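Long-range contacts in dihydroorotase (Saccharomyces cerevisiae, PDB 6L0B), which catalyses the reversible, zinc-dependent interconversion of N-carbamoyl-L-aspartate and (S)-dihydroorotate, the third step of de novo pyrimidine biosynthesis: residues A[10-15]-A[255-260]; A[16-21]-A[259-264]; A[40-45]-A[71-76]. All coordinates share one frame; numbering follows the deposited sequence.

Contact 1 of 3, residues A[10-15]-A[255-260]; sequences TCDMHV and FGSDSA. With ZN (zinc ion), chain E; URF (5-fluorouracil), chain G.
D12 OD1 is gripped by two backbone amides. The N of S257 donates to it from 2.6 Å across the contact, almost straight at 171°, while the N of H14 closes an Asx turn within 10-15; the two reach OD1 from opposite faces of the carboxylate plane. The other oxygen, OD2, takes the hydroxyl of S257 on its syn side, at 2.9 Å from OG, and also the side-chain amide of Q280. With CG anti to the backbone N (chi1 171°), D12 OD1 is carried over one face of the F255 ring, and the C11 carbonyl oxygen lies at the edge of that ring. M13 N donates to F255 O, a backbone bond between the two segments. S257 OG in turn accepts from S259 N in an ST turn. Beyond these bonds H14 and D258 run side by side and point the same way, their ring and carboxylate planes 52° apart. H14 NE2 binds the zinc ion at 2.2 Å and D258 OD1 at 2.3 Å. D12, itself no ligand of this zinc ion, acts as a second-shell anchor: its carboxylate ties the end of strand 11-15 to the loop after strand 253-255, which carry H14 and D258 to the metal.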
ATOM      1  N   THR A  10      -6.567  17.265  28.394  1.00 41.87           N
ATOM      2  CA  THR A  10      -6.606  16.499  27.170  1.00 42.98           C
ATOM      3  C   THR A  10      -6.320  15.030  27.456  1.00 46.57           C
ATOM      4  O   THR A  10      -5.503  14.684  28.318  1.00 47.30           O
ATOM      5  CB  THR A  10      -5.553  17.029  26.215  1.00 40.15           C
ATOM      6  OG1 THR A  10      -4.328  17.161  26.943  1.00 36.40           O
ATOM      7  CG2 THR A  10      -5.956  18.377  25.686  1.00 38.34           C
ATOM      8  N   CYS A  11      -6.960  14.162  26.676  1.00 42.79           N
ATOM      9  CA  CYS A  11      -6.797  12.722  26.821  1.00 45.20           C
ATOM     10  C   CYS A  11      -6.559  12.105  25.447  1.00 44.83           C
ATOM     11  O   CYS A  11      -7.306  12.377  24.498  1.00 39.42           O
ATOM     12  CB  CYS A  11      -8.002  12.076  27.506  1.00 46.33           C
ATOM     13  SG  CYS A  11      -9.595  12.686  26.982  1.00 57.59           S
ATOM     14  N   ASP A  12      -5.553  11.230  25.372  1.00 43.48           N
ATOM     15  CA  ASP A  12      -5.229  10.423  24.191  1.00 44.35           C
ATOM     16  C   ASP A  12      -5.432   8.966  24.590  1.00 43.57           C
ATOM     17  O   ASP A  12      -4.605   8.380  25.296  1.00 40.99           O
ATOM     18  CB  ASP A  12      -3.790  10.676  23.721  1.00 43.20           C
ATOM     19  CG  ASP A  12      -3.318   9.696  22.627  1.00 43.96           C
ATOM     20  OD1 ASP A  12      -4.101   8.857  22.117  1.00 39.59           O
ATOM     21  OD2 ASP A  12      -2.116   9.777  22.280  1.00 46.70           O
ATOM     22  N   MET A  13      -6.542   8.385  24.145  1.00 47.31           N
ATOM     23  CA  MET A  13      -6.977   7.087  24.634  1.00 46.39           C
ATOM     24  C   MET A  13      -6.472   5.920  23.783  1.00 43.16           C
ATOM     25  O   MET A  13      -7.143   4.877  23.686  1.00 41.15           O
ATOM     26  CB  MET A  13      -8.491   7.111  24.757  1.00 45.87           C
ATOM     27  CG  MET A  13      -8.946   8.253  25.676  1.00 49.88           C
ATOM     28  SD  MET A  13      -8.520   8.158  27.461  1.00 53.18           S
ATOM     29  CE  MET A  13      -6.852   8.757  27.576  1.00 48.29           C
ATOM     30  N   HIS A  14      -5.280   6.061  23.194  1.00 42.92           N
ATOM     31  CA  HIS A  14      -4.655   4.991  22.414  1.00 39.35           C
ATOM     32  C   HIS A  14      -3.172   5.345  22.265  1.00 40.26           C
ATOM     33  O   HIS A  14      -2.777   5.999  21.301  1.00 44.88           O
ATOM     34  CB  HIS A  14      -5.310   4.818  21.067  1.00 34.82           C
ATOM     35  CG  HIS A  14      -5.026   3.496  20.421  1.00 34.72           C
ATOM     36  ND1 HIS A  14      -6.026   2.643  20.007  1.00 32.05           N
ATOM     37  CD2 HIS A  14      -3.857   2.882  20.109  1.00 32.89           C
ATOM     38  CE1 HIS A  14      -5.488   1.566  19.466  1.00 30.28           C
ATOM     39  NE2 HIS A  14      -4.176   1.687  19.514  1.00 30.55           N
ATOM     40  N   VAL A  15      -2.364   4.887  23.205  1.00 35.56           N
ATOM     41  CA  VAL A  15      -0.961   5.261  23.261  1.00 36.69           C
ATOM     42  C   VAL A  15      -0.121   3.994  23.321  1.00 39.77           C
ATOM     43  O   VAL A  15      -0.511   3.015  23.966  1.00 44.10           O
ATOM     44  CB  VAL A  15      -0.676   6.167  24.478  1.00 37.46           C
ATOM     45  CG1 VAL A  15       0.804   6.488  24.555  1.00 38.96           C
ATOM     46  CG2 VAL A  15      -1.501   7.454  24.426  1.00 37.30           C
ATOM     47  N   PHE A 255     -10.622  11.274  20.669  1.00 35.56           N
ATOM     48  CA  PHE A 255      -9.252  11.158  20.209  1.00 36.68           C
ATOM     49  C   PHE A 255      -8.524   9.983  20.853  1.00 39.49           C
ATOM     50  O   PHE A 255      -8.577   9.795  22.073  1.00 46.66           O
ATOM     51  CB  PHE A 255      -8.499  12.440  20.516  1.00 34.29           C
ATOM     52  CG  PHE A 255      -7.069  12.406  20.094  1.00 34.57           C
ATOM     53  CD1 PHE A 255      -6.729  12.036  18.800  1.00 34.39           C
ATOM     54  CD2 PHE A 255      -6.062  12.752  20.986  1.00 33.90           C
ATOM     55  CE1 PHE A 255      -5.417  12.019  18.398  1.00 34.58           C
ATOM     56  CE2 PHE A 255      -4.751  12.741  20.596  1.00 34.57           C
ATOM     57  CZ  PHE A 255      -4.425  12.377  19.291  1.00 36.04           C
ATOM     58  N   GLY A 256      -7.835   9.205  20.016  1.00 38.64           N
ATOM     59  CA  GLY A 256      -6.898   8.175  20.406  1.00 34.52           C
ATOM     60  C   GLY A 256      -5.816   8.073  19.343  1.00 34.77           C
ATOM     61  O   GLY A 256      -6.075   7.572  18.250  1.00 35.35           O
ATOM     62  N   SER A 257      -4.603   8.538  19.635  1.00 31.33           N
ATOM     63  CA  SER A 257      -3.638   8.755  18.564  1.00 35.23           C
ATOM     64  C   SER A 257      -3.134   7.461  17.929  1.00 36.06           C
ATOM     65  O   SER A 257      -2.809   7.456  16.743  1.00 36.76           O
ATOM     66  CB  SER A 257      -2.432   9.527  19.089  1.00 37.13           C
ATOM     67  OG  SER A 257      -1.530   8.631  19.737  1.00 39.80           O
ATOM     68  N   ASP A 258      -3.051   6.370  18.684  1.00 34.28           N
ATOM     69  CA  ASP A 258      -2.263   5.201  18.278  1.00 35.14           C
ATOM     70  C   ASP A 258      -0.890   5.631  17.774  1.00 35.28           C
ATOM     71  O   ASP A 258      -0.387   5.163  16.748  1.00 37.74           O
ATOM     72  CB  ASP A 258      -2.993   4.367  17.222  1.00 35.14           C
ATOM     73  CG  ASP A 258      -2.255   3.066  16.863  1.00 35.55           C
ATOM     74  OD1 ASP A 258      -1.428   2.574  17.662  1.00 36.32           O
ATOM     75  OD2 ASP A 258      -2.526   2.524  15.777  1.00 36.58           O
ATOM     76  N   SER A 259      -0.278   6.564  18.485  1.00 37.32           N
ATOM     77  CA  SER A 259       1.112   6.840  18.178  1.00 37.48           C
ATOM     78  C   SER A 259       1.892   5.563  18.483  1.00 38.14           C
ATOM     79  O   SER A 259       1.883   5.094  19.625  1.00 37.14           O
ATOM     80  CB  SER A 259       1.596   8.055  18.971  1.00 34.63           C
ATOM     81  OG  SER A 259       2.952   8.355  18.697  1.00 35.70           O
ATOM     82  N   ALA A 260       2.497   4.957  17.455  1.00 36.84           N
ATOM     83  CA  ALA A 260       3.195   3.670  17.554  1.00 38.41           C
ATOM     84  C   ALA A 260       4.639   3.830  17.080  1.00 39.18           C
ATOM     85  O   ALA A 260       4.938   3.665  15.885  1.00 37.63           O
ATOM     86  CB  ALA A 260       2.475   2.600  16.741  1.00 36.30           C
TER
HETATM   87 ZN    ZN E 401      -2.416   0.674  18.603  1.00 43.03          ZN
HETATM   88  N1  URF G 403      -0.057  -0.663  14.872  1.00 45.38           N
HETATM   89  C2  URF G 403      -0.830  -0.931  16.110  1.00 43.88           C
HETATM   90  N3  URF G 403      -0.040  -1.140  17.360  1.00 40.36           N
HETATM   91  C4  URF G 403       1.420  -1.074  17.342  1.00 38.84           C
HETATM   92  C5  URF G 403       2.162  -0.821  16.103  1.00 41.44           C
HETATM   93  C6  URF G 403       1.396  -0.627  14.898  1.00 42.81           C
HETATM   94  O2  URF G 403      -2.033  -0.980  16.101  1.00 36.76           O
HETATM   95  O4  URF G 403       2.104  -1.210  18.295  1.00 37.22           O
HETATM   96  F5  URF G 403       3.547  -0.811  16.192  1.00 36.74           F

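Contact 2 of 3, residues A[16-21]-A[259-264]. With ZN (zinc ion), chain E; URF (5-fluorouracil), chain G.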
ATOM      1  N   HIS A  16       0.988   3.981  22.583  1.00 40.90           N
ATOM      2  CA  HIS A  16       2.037   2.981  22.736  1.00 38.49           C
ATOM      3  C   HIS A  16       3.350   3.675  23.089  1.00 41.05           C
ATOM      4  O   HIS A  16       3.742   4.620  22.396  1.00 42.40           O
ATOM      5  CB  HIS A  16       2.206   2.124  21.458  1.00 38.32           C
ATOM      6  CG  HIS A  16       0.944   1.478  20.973  1.00 34.30           C
ATOM      7  ND1 HIS A  16       0.790   0.111  20.905  1.00 32.71           N
ATOM      8  CD2 HIS A  16      -0.211   2.008  20.506  1.00 33.96           C
ATOM      9  CE1 HIS A  16      -0.421  -0.174  20.459  1.00 32.87           C
ATOM     10  NE2 HIS A  16      -1.049   0.959  20.207  1.00 34.23           N
ATOM     11  N   VAL A  17       4.049   3.190  24.128  1.00 42.65           N
ATOM     12  CA  VAL A  17       5.297   3.801  24.589  1.00 40.11           C
ATOM     13  C   VAL A  17       6.438   2.804  24.703  1.00 41.45           C
ATOM     14  O   VAL A  17       7.534   3.188  25.111  1.00 41.66           O
ATOM     15  CB  VAL A  17       5.152   4.568  25.925  1.00 38.45           C
ATOM     16  CG1 VAL A  17       4.150   5.713  25.815  1.00 37.13           C
ATOM     17  CG2 VAL A  17       4.825   3.608  27.056  1.00 39.81           C
ATOM     18  N   ARG A  18       6.206   1.529  24.410  1.00 43.01           N
ATOM     19  CA  ARG A  18       7.263   0.506  24.362  1.00 41.42           C
ATOM     20  C   ARG A  18       7.942   0.395  25.733  1.00 43.50           C
ATOM     21  O   ARG A  18       7.324   0.633  26.779  1.00 43.04           O
ATOM     22  CB  ARG A  18       8.238   0.789  23.212  1.00 36.69           C
ATOM     23  CG  ARG A  18       7.613   1.274  21.893  1.00 34.27           C
ATOM     24  CD  ARG A  18       6.793   0.198  21.158  1.00 33.55           C
ATOM     25  NE  ARG A  18       6.371   0.605  19.806  1.00 32.82           N
ATOM     26  CZ  ARG A  18       5.247   0.223  19.163  1.00 33.63           C
ATOM     27  NH1 ARG A  18       4.331  -0.602  19.708  1.00 31.08           N
ATOM     28  NH2 ARG A  18       5.022   0.703  17.947  1.00 32.47           N
ATOM     29  N   GLU A  19       9.196  -0.044  25.722  1.00 38.83           N
ATOM     30  CA  GLU A  19      10.014  -0.211  26.911  1.00 40.60           C
ATOM     31  C   GLU A  19      11.398   0.379  26.670  1.00 41.75           C
ATOM     32  O   GLU A  19      11.612   1.073  25.668  1.00 41.17           O
ATOM     33  CB  GLU A  19      10.100  -1.688  27.285  1.00 42.35           C
ATOM     34  CG  GLU A  19       8.840  -2.225  27.928  1.00 49.17           C
ATOM     35  CD  GLU A  19       8.952  -3.700  28.307  1.00 59.37           C
ATOM     36  OE1 GLU A  19       9.012  -4.552  27.385  1.00 61.75           O
ATOM     37  OE2 GLU A  19       8.978  -4.007  29.525  1.00 59.67           O
ATOM     38  N   GLY A  20      12.314   0.184  27.616  1.00 39.97           N
ATOM     39  CA  GLY A  20      13.727   0.445  27.392  1.00 41.28           C
ATOM     40  C   GLY A  20      13.998   1.862  26.933  1.00 46.51           C
ATOM     41  O   GLY A  20      13.282   2.809  27.282  1.00 52.63           O
ATOM     42  N   ALA A  21      15.013   1.997  26.067  1.00 45.82           N
ATOM     43  CA  ALA A  21      15.427   3.320  25.609  1.00 44.51           C
ATOM     44  C   ALA A  21      14.325   4.023  24.830  1.00 47.93           C
ATOM     45  O   ALA A  21      14.216   5.252  24.895  1.00 51.27           O
ATOM     46  CB  ALA A  21      16.681   3.214  24.740  1.00 41.09           C
ATOM     47  N   SER A 259      -0.278   6.564  18.485  1.00 37.32           N
ATOM     48  CA  SER A 259       1.112   6.840  18.178  1.00 37.48           C
ATOM     49  C   SER A 259       1.892   5.563  18.483  1.00 38.14           C
ATOM     50  O   SER A 259       1.883   5.094  19.625  1.00 37.14           O
ATOM     51  CB  SER A 259       1.596   8.055  18.971  1.00 34.63           C
ATOM     52  OG  SER A 259       2.952   8.355  18.697  1.00 35.70           O
ATOM     53  N   ALA A 260       2.497   4.957  17.455  1.00 36.84           N
ATOM     54  CA  ALA A 260       3.195   3.670  17.554  1.00 38.41           C
ATOM     55  C   ALA A 260       4.639   3.830  17.080  1.00 39.18           C
ATOM     56  O   ALA A 260       4.938   3.665  15.885  1.00 37.63           O
ATOM     57  CB  ALA A 260       2.475   2.600  16.741  1.00 36.30           C
ATOM     58  N   PRO A 261       5.569   4.132  17.989  1.00 38.23           N
ATOM     59  CA  PRO A 261       6.956   4.395  17.576  1.00 38.19           C
ATOM     60  C   PRO A 261       7.705   3.119  17.220  1.00 36.98           C
ATOM     61  O   PRO A 261       7.458   2.063  17.797  1.00 37.20           O
ATOM     62  CB  PRO A 261       7.558   5.109  18.800  1.00 36.84           C
ATOM     63  CG  PRO A 261       6.696   4.675  19.968  1.00 35.76           C
ATOM     64  CD  PRO A 261       5.334   4.390  19.425  1.00 36.56           C
ATOM     65  N   HIS A 262       8.561   3.214  16.189  1.00 35.96           N
ATOM     66  CA  HIS A 262       9.526   2.179  15.762  1.00 37.09           C
ATOM     67  C   HIS A 262      10.799   2.894  15.336  1.00 40.32           C
ATOM     68  O   HIS A 262      10.728   3.980  14.744  1.00 40.20           O
ATOM     69  CB  HIS A 262       9.044   1.314  14.585  1.00 37.23           C
ATOM     70  CG  HIS A 262       7.683   0.721  14.767  1.00 34.63           C
ATOM     71  ND1 HIS A 262       7.492  -0.619  15.043  1.00 33.12           N
ATOM     72  CD2 HIS A 262       6.451   1.265  14.654  1.00 34.45           C
ATOM     73  CE1 HIS A 262       6.200  -0.864  15.139  1.00 33.76           C
ATOM     74  NE2 HIS A 262       5.545   0.261  14.906  1.00 38.88           N
ATOM     75  N   PRO A 263      11.970   2.314  15.575  1.00 41.34           N
ATOM     76  CA  PRO A 263      13.193   2.927  15.038  1.00 41.64           C
ATOM     77  C   PRO A 263      13.137   2.952  13.516  1.00 43.66           C
ATOM     78  O   PRO A 263      12.449   2.144  12.890  1.00 47.58           O
ATOM     79  CB  PRO A 263      14.316   2.020  15.562  1.00 38.72           C
ATOM     80  CG  PRO A 263      13.699   1.167  16.647  1.00 38.44           C
ATOM     81  CD  PRO A 263      12.235   1.050  16.288  1.00 40.31           C
ATOM     82  N   VAL A 264      13.827   3.933  12.927  1.00 44.03           N
ATOM     83  CA  VAL A 264      13.799   4.135  11.477  1.00 46.77           C
ATOM     84  C   VAL A 264      14.200   2.866  10.720  1.00 49.88           C
ATOM     85  O   VAL A 264      13.701   2.611   9.615  1.00 54.12           O
ATOM     86  CB  VAL A 264      14.701   5.323  11.074  1.00 47.52           C
ATOM     87  CG1 VAL A 264      16.167   5.084  11.473  1.00 44.15           C
ATOM     88  CG2 VAL A 264      14.632   5.535   9.574  1.00 47.76           C
TER
HETATM   89 ZN    ZN E 401      -2.416   0.674  18.603  1.00 43.03          ZN
HETATM   90  N1  URF G 403      -0.057  -0.663  14.872  1.00 45.38           N
HETATM   91  C2  URF G 403      -0.830  -0.931  16.110  1.00 43.88           C
HETATM   92  N3  URF G 403      -0.040  -1.140  17.360  1.00 40.36           N
HETATM   93  C4  URF G 403       1.420  -1.074  17.342  1.00 38.84           C
HETATM   94  C5  URF G 403       2.162  -0.821  16.103  1.00 41.44           C
HETATM   95  C6  URF G 403       1.396  -0.627  14.898  1.00 42.81           C
HETATM   96  O2  URF G 403      -2.033  -0.980  16.101  1.00 36.76           O
HETATM   97  O4  URF G 403       2.104  -1.210  18.295  1.00 37.22           O
HETATM   98  F5  URF G 403       3.547  -0.811  16.192  1.00 36.74           F
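R18, P261 and H16 have the most surface buried here, and the guanidinium of R18 joins the two segments to the ligand. R18 grips the carbonyl oxygen of P261 side-on with two nitrogens: NE donates at 2.7 Å to P261 O within the carbonyl plane, and NH2 at 2.8 Å to the same atom from 42° above that plane. Both bonds lie within the plane of the guanidinium, so the pair fixes the rotation of the group. Its remaining terminal nitrogen, NH1, is thereby aimed at 5-fluorouracil and meets O4 at 2.7 Å in a nearly straight bond (177°). The side chain gets there by bending at chi2 (-69°), which turns its outer part across the proline. A260 CB lies 3.4 Å from R18 NH2 and also lies near C5 of 5-fluorouracil, while NH2 sits over one face of the H262 ring.

P261 also touches H16, its CD 3.4 Å from H16 O, and its ring packs on M22 and V26 of helix 20-26. H16 N donates to S259 O, nearly along the C=O axis. The H16 ring has C4 of 5-fluorouracil over one face; its NE2 binds the zinc ion at 2.1 Å, and its ND1 is held by N43 OD1. These two nitrogens, each with a partner, leave the imidazole little freedom to rotate.

A metal ligand and an arginine from one loop, braced by backbone carbonyls of the other, therefore form one wall of the active site. The cationic guanidinium would probably polarise the O4 carbonyl of the bound pyrimidine, and its position would suit an anionic group of the natural substrate.

Contact 3 of 3, residues A[40-45]-A[71-76]. With URF (5-fluorouracil), chain G.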
ATOM      1  N   ILE A  40      -2.557   3.574  28.147  1.00 38.18           N
ATOM      2  CA  ILE A  40      -1.359   2.856  27.696  1.00 41.88           C
ATOM      3  C   ILE A  40      -1.738   1.460  27.201  1.00 42.44           C
ATOM      4  O   ILE A  40      -2.541   0.762  27.828  1.00 44.08           O
ATOM      5  CB  ILE A  40      -0.293   2.788  28.809  1.00 41.85           C
ATOM      6  CG1 ILE A  40      -0.013   4.185  29.353  1.00 43.96           C
ATOM      7  CG2 ILE A  40       1.033   2.195  28.282  1.00 35.69           C
ATOM      8  CD1 ILE A  40       0.433   5.151  28.298  1.00 45.37           C
ATOM      9  N   MET A  41      -1.178   1.062  26.065  1.00 39.42           N
ATOM     10  CA  MET A  41      -1.519  -0.193  25.404  1.00 40.06           C
ATOM     11  C   MET A  41      -0.579  -1.337  25.811  1.00 40.66           C
ATOM     12  O   MET A  41       0.543  -1.094  26.277  1.00 37.55           O
ATOM     13  CB  MET A  41      -1.505  -0.005  23.887  1.00 37.80           C
ATOM     14  CG  MET A  41      -2.774   0.686  23.348  1.00 40.21           C
ATOM     15  SD  MET A  41      -4.349  -0.125  23.771  1.00 39.45           S
ATOM     16  CE  MET A  41      -5.523   1.042  23.029  1.00 36.58           C
ATOM     17  N   PRO A  42      -1.028  -2.594  25.728  1.00 43.94           N
ATOM     18  CA  PRO A  42      -0.284  -3.707  26.349  1.00 42.52           C
ATOM     19  C   PRO A  42       0.592  -4.563  25.428  1.00 39.95           C
ATOM     20  O   PRO A  42       1.127  -5.572  25.909  1.00 36.45           O
ATOM     21  CB  PRO A  42      -1.431  -4.569  26.892  1.00 45.90           C
ATOM     22  CG  PRO A  42      -2.522  -4.427  25.794  1.00 43.92           C
ATOM     23  CD  PRO A  42      -2.316  -3.056  25.162  1.00 43.83           C
ATOM     24  N   ASN A  43       0.756  -4.216  24.149  1.00 38.13           N
ATOM     25  CA  ASN A  43       1.407  -5.104  23.187  1.00 38.67           C
ATOM     26  C   ASN A  43       2.933  -4.972  23.249  1.00 41.31           C
ATOM     27  O   ASN A  43       3.613  -4.590  22.293  1.00 38.13           O
ATOM     28  CB  ASN A  43       0.875  -4.827  21.790  1.00 38.21           C
ATOM     29  CG  ASN A  43       1.266  -3.454  21.295  1.00 34.34           C
ATOM     30  OD1 ASN A  43       1.555  -2.566  22.109  1.00 32.18           O
ATOM     31  ND2 ASN A  43       1.314  -3.277  19.974  1.00 29.42           N
ATOM     32  N   LEU A  44       3.471  -5.232  24.437  1.00 43.37           N
ATOM     33  CA  LEU A  44       4.910  -5.359  24.619  1.00 42.00           C
ATOM     34  C   LEU A  44       5.297  -6.814  24.358  1.00 42.79           C
ATOM     35  O   LEU A  44       4.438  -7.664  24.103  1.00 44.43           O
ATOM     36  CB  LEU A  44       5.332  -4.894  26.017  1.00 44.04           C
ATOM     37  CG  LEU A  44       5.391  -3.423  26.446  1.00 43.56           C
ATOM     38  CD1 LEU A  44       4.133  -2.711  26.090  1.00 42.61           C
ATOM     39  CD2 LEU A  44       5.603  -3.350  27.948  1.00 41.06           C
ATOM     40  N   GLN A  45       6.574  -7.144  24.553  1.00 44.28           N
ATOM     41  CA  GLN A  45       7.078  -8.507  24.370  1.00 43.20           C
ATOM     42  C   GLN A  45       7.720  -8.959  25.672  1.00 43.88           C
ATOM     43  O   GLN A  45       8.837  -8.515  26.001  1.00 41.89           O
ATOM     44  CB  GLN A  45       8.110  -8.584  23.245  1.00 43.96           C
ATOM     45  CG  GLN A  45       7.596  -8.481  21.822  1.00 45.70           C
ATOM     46  CD  GLN A  45       8.709  -8.729  20.814  1.00 46.73           C
ATOM     47  OE1 GLN A  45       9.863  -8.961  21.192  1.00 47.28           O
ATOM     48  NE2 GLN A  45       8.368  -8.704  19.534  1.00 46.98           N
ATOM     49  N   LEU A  71      -3.570   5.600  32.375  1.00 48.29           N
ATOM     50  CA  LEU A  71      -4.544   4.523  32.406  1.00 48.38           C
ATOM     51  C   LEU A  71      -3.949   3.300  31.711  1.00 47.17           C
ATOM     52  O   LEU A  71      -3.482   3.389  30.570  1.00 44.18           O
ATOM     53  CB  LEU A  71      -5.853   4.954  31.744  1.00 48.40           C
ATOM     54  CG  LEU A  71      -6.371   6.354  32.107  1.00 48.97           C
ATOM     55  CD1 LEU A  71      -7.747   6.582  31.494  1.00 49.04           C
ATOM     56  CD2 LEU A  71      -6.414   6.591  33.621  1.00 44.67           C
ATOM     57  N   MET A  72      -3.922   2.180  32.420  1.00 46.09           N
ATOM     58  CA  MET A  72      -3.265   0.986  31.920  1.00 42.67           C
ATOM     59  C   MET A  72      -4.317  -0.016  31.432  1.00 42.44           C
ATOM     60  O   MET A  72      -5.528   0.138  31.664  1.00 40.61           O
ATOM     61  CB  MET A  72      -2.349   0.386  32.984  1.00 36.93           C
ATOM     62  CG  MET A  72      -1.318   1.362  33.583  1.00 37.73           C
ATOM     63  SD  MET A  72      -0.093   2.182  32.520  1.00 42.45           S
ATOM     64  CE  MET A  72       1.138   0.912  32.348  1.00 43.32           C
ATOM     65  N   SER A  73      -3.822  -1.046  30.739  1.00 37.50           N
ATOM     66  CA  SER A  73      -4.648  -2.037  30.073  1.00 38.19           C
ATOM     67  C   SER A  73      -3.961  -3.389  30.115  1.00 41.71           C
ATOM     68  O   SER A  73      -2.741  -3.483  30.265  1.00 41.13           O
ATOM     69  CB  SER A  73      -4.924  -1.668  28.603  1.00 38.93           C
ATOM     70  OG  SER A  73      -3.809  -1.876  27.749  1.00 40.79           O
ATOM     71  N   PHE A  74      -4.772  -4.435  29.948  1.00 42.68           N
ATOM     72  CA  PHE A  74      -4.319  -5.809  29.771  1.00 44.75           C
ATOM     73  C   PHE A  74      -4.368  -6.191  28.295  1.00 46.63           C
ATOM     74  O   PHE A  74      -5.147  -5.652  27.509  1.00 46.18           O
ATOM     75  CB  PHE A  74      -5.197  -6.782  30.566  1.00 46.15           C
ATOM     76  CG  PHE A  74      -4.747  -7.002  31.972  1.00 47.48           C
ATOM     77  CD1 PHE A  74      -3.441  -6.733  32.342  1.00 48.96           C
ATOM     78  CD2 PHE A  74      -5.632  -7.485  32.926  1.00 46.94           C
ATOM     79  CE1 PHE A  74      -3.019  -6.943  33.656  1.00 50.45           C
ATOM     80  CE2 PHE A  74      -5.220  -7.702  34.234  1.00 49.69           C
ATOM     81  CZ  PHE A  74      -3.913  -7.434  34.601  1.00 51.11           C
ATOM     82  N   TYR A  75      -3.558  -7.171  27.936  1.00 46.66           N
ATOM     83  CA  TYR A  75      -3.552  -7.713  26.586  1.00 46.57           C
ATOM     84  C   TYR A  75      -4.468  -8.925  26.570  1.00 44.23           C
ATOM     85  O   TYR A  75      -4.264  -9.861  27.350  1.00 45.70           O
ATOM     86  CB  TYR A  75      -2.122  -8.072  26.192  1.00 45.13           C
ATOM     87  CG  TYR A  75      -1.842  -8.550  24.773  1.00 45.30           C
ATOM     88  CD1 TYR A  75      -2.301  -9.792  24.317  1.00 42.14           C
ATOM     89  CD2 TYR A  75      -1.017  -7.803  23.929  1.00 44.00           C
ATOM     90  CE1 TYR A  75      -1.994 -10.242  23.043  1.00 44.36           C
ATOM     91  CE2 TYR A  75      -0.700  -8.244  22.668  1.00 41.90           C
ATOM     92  CZ  TYR A  75      -1.181  -9.460  22.221  1.00 42.99           C
ATOM     93  OH  TYR A  75      -0.842  -9.869  20.944  1.00 38.91           O
ATOM     94  N   LEU A  76      -5.514  -8.877  25.744  1.00 45.28           N
ATOM     95  CA  LEU A  76      -6.449  -9.993  25.693  1.00 48.17           C
ATOM     96  C   LEU A  76      -5.685 -11.216  25.206  1.00 49.10           C
ATOM     97  O   LEU A  76      -5.316 -11.292  24.030  1.00 50.84           O
ATOM     98  CB  LEU A  76      -7.647  -9.678  24.799  1.00 47.54           C
ATOM     99  CG  LEU A  76      -8.758 -10.729  24.864  1.00 48.51           C
ATOM    100  CD1 LEU A  76      -9.159 -10.960  26.298  1.00 45.85           C
ATOM    101  CD2 LEU A  76      -9.965 -10.331  24.022  1.00 48.48           C
TER
HETATM  102  N1  URF G 403      -0.057  -0.663  14.872  1.00 45.38           N
HETATM  103  C2  URF G 403      -0.830  -0.931  16.110  1.00 43.88           C
HETATM  104  N3  URF G 403      -0.040  -1.140  17.360  1.00 40.36           N
HETATM  105  C4  URF G 403       1.420  -1.074  17.342  1.00 38.84           C
HETATM  106  C5  URF G 403       2.162  -0.821  16.103  1.00 41.44           C
HETATM  107  C6  URF G 403       1.396  -0.627  14.898  1.00 42.81           C
HETATM  108  O2  URF G 403      -2.033  -0.980  16.101  1.00 36.76           O
HETATM  109  O4  URF G 403       2.104  -1.210  18.295  1.00 37.22           O
HETATM  110  F5  URF G 403       3.547  -0.811  16.192  1.00 36.74           F
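I40 and M72 lie side by side with their side chains pointing the same way, and I40 CG1 touches the sulfur SD of M72 at 3.7 Å. The methionine chain bends at both chi2 and chi3 to bring its sulfur back against the isoleucine, and helix 51-64 packs on it through Y57 and K58. Beside this apolar pair the strands 37-40 and 69-71 end in a straight backbone bond, I40 N to L71 O at 2.6 Å. S73 takes over where the strands stop: its OG, placed between the backbone N and the carbonyl carbon (chi1 75°), donates at 2.9 Å to I40 O, in the carbonyl plane and on a lone pair. The same hydroxyl oxygen lies against CD of P42.

The P42 ring packs against 71-76, its CG near F74 O and its CB 3.6 Å from Y75 CB. From there the tyrosine ring runs alongside the following turn and presents its edge to N43 CA, 3.7 Å from Y75 CD2. Its hydroxyl is anchored on N107 O. N43, at the centre of an inverse gamma turn, sends its amide the other way: ND2 donates to O4 of 5-fluorouracil at 2.8 Å and also to T106 O.

The contact joins the loops that follow two adjacent parallel strands of the barrel. The S73 hydroxyl ties down I40 O, and P42 and the tyrosine edge pack beside N43, whose amide nitrogen meets a carbonyl of the bound pyrimidine and whose oxygen faces a zinc-binding histidine, consistent with a role in orienting it.

Overall arrangement
The three contacts lie round one active-site mouth of a TIM-barrel amidohydrolase, their centres 13 to 14 Å apart. Contacts 1 and 2 share S259 and A260 and follow one another along the same two stretches of chain; D258 OD1 and H16 NE2 stand 3.0 Å apart because both bind the same zinc ion. Contact 3 is nested in the loop that either of them closes. It joins contact 1 through a probable backbone hydrogen bond between V15 O and M41 N (2.9 Å), and contact 2 through H16 ND1 and N43 OD1 (3.0 Å). All three meet at 5-fluorouracil: 16-21 and 40-45 both supply donors to its O4, while 255-260 passes beside its ring.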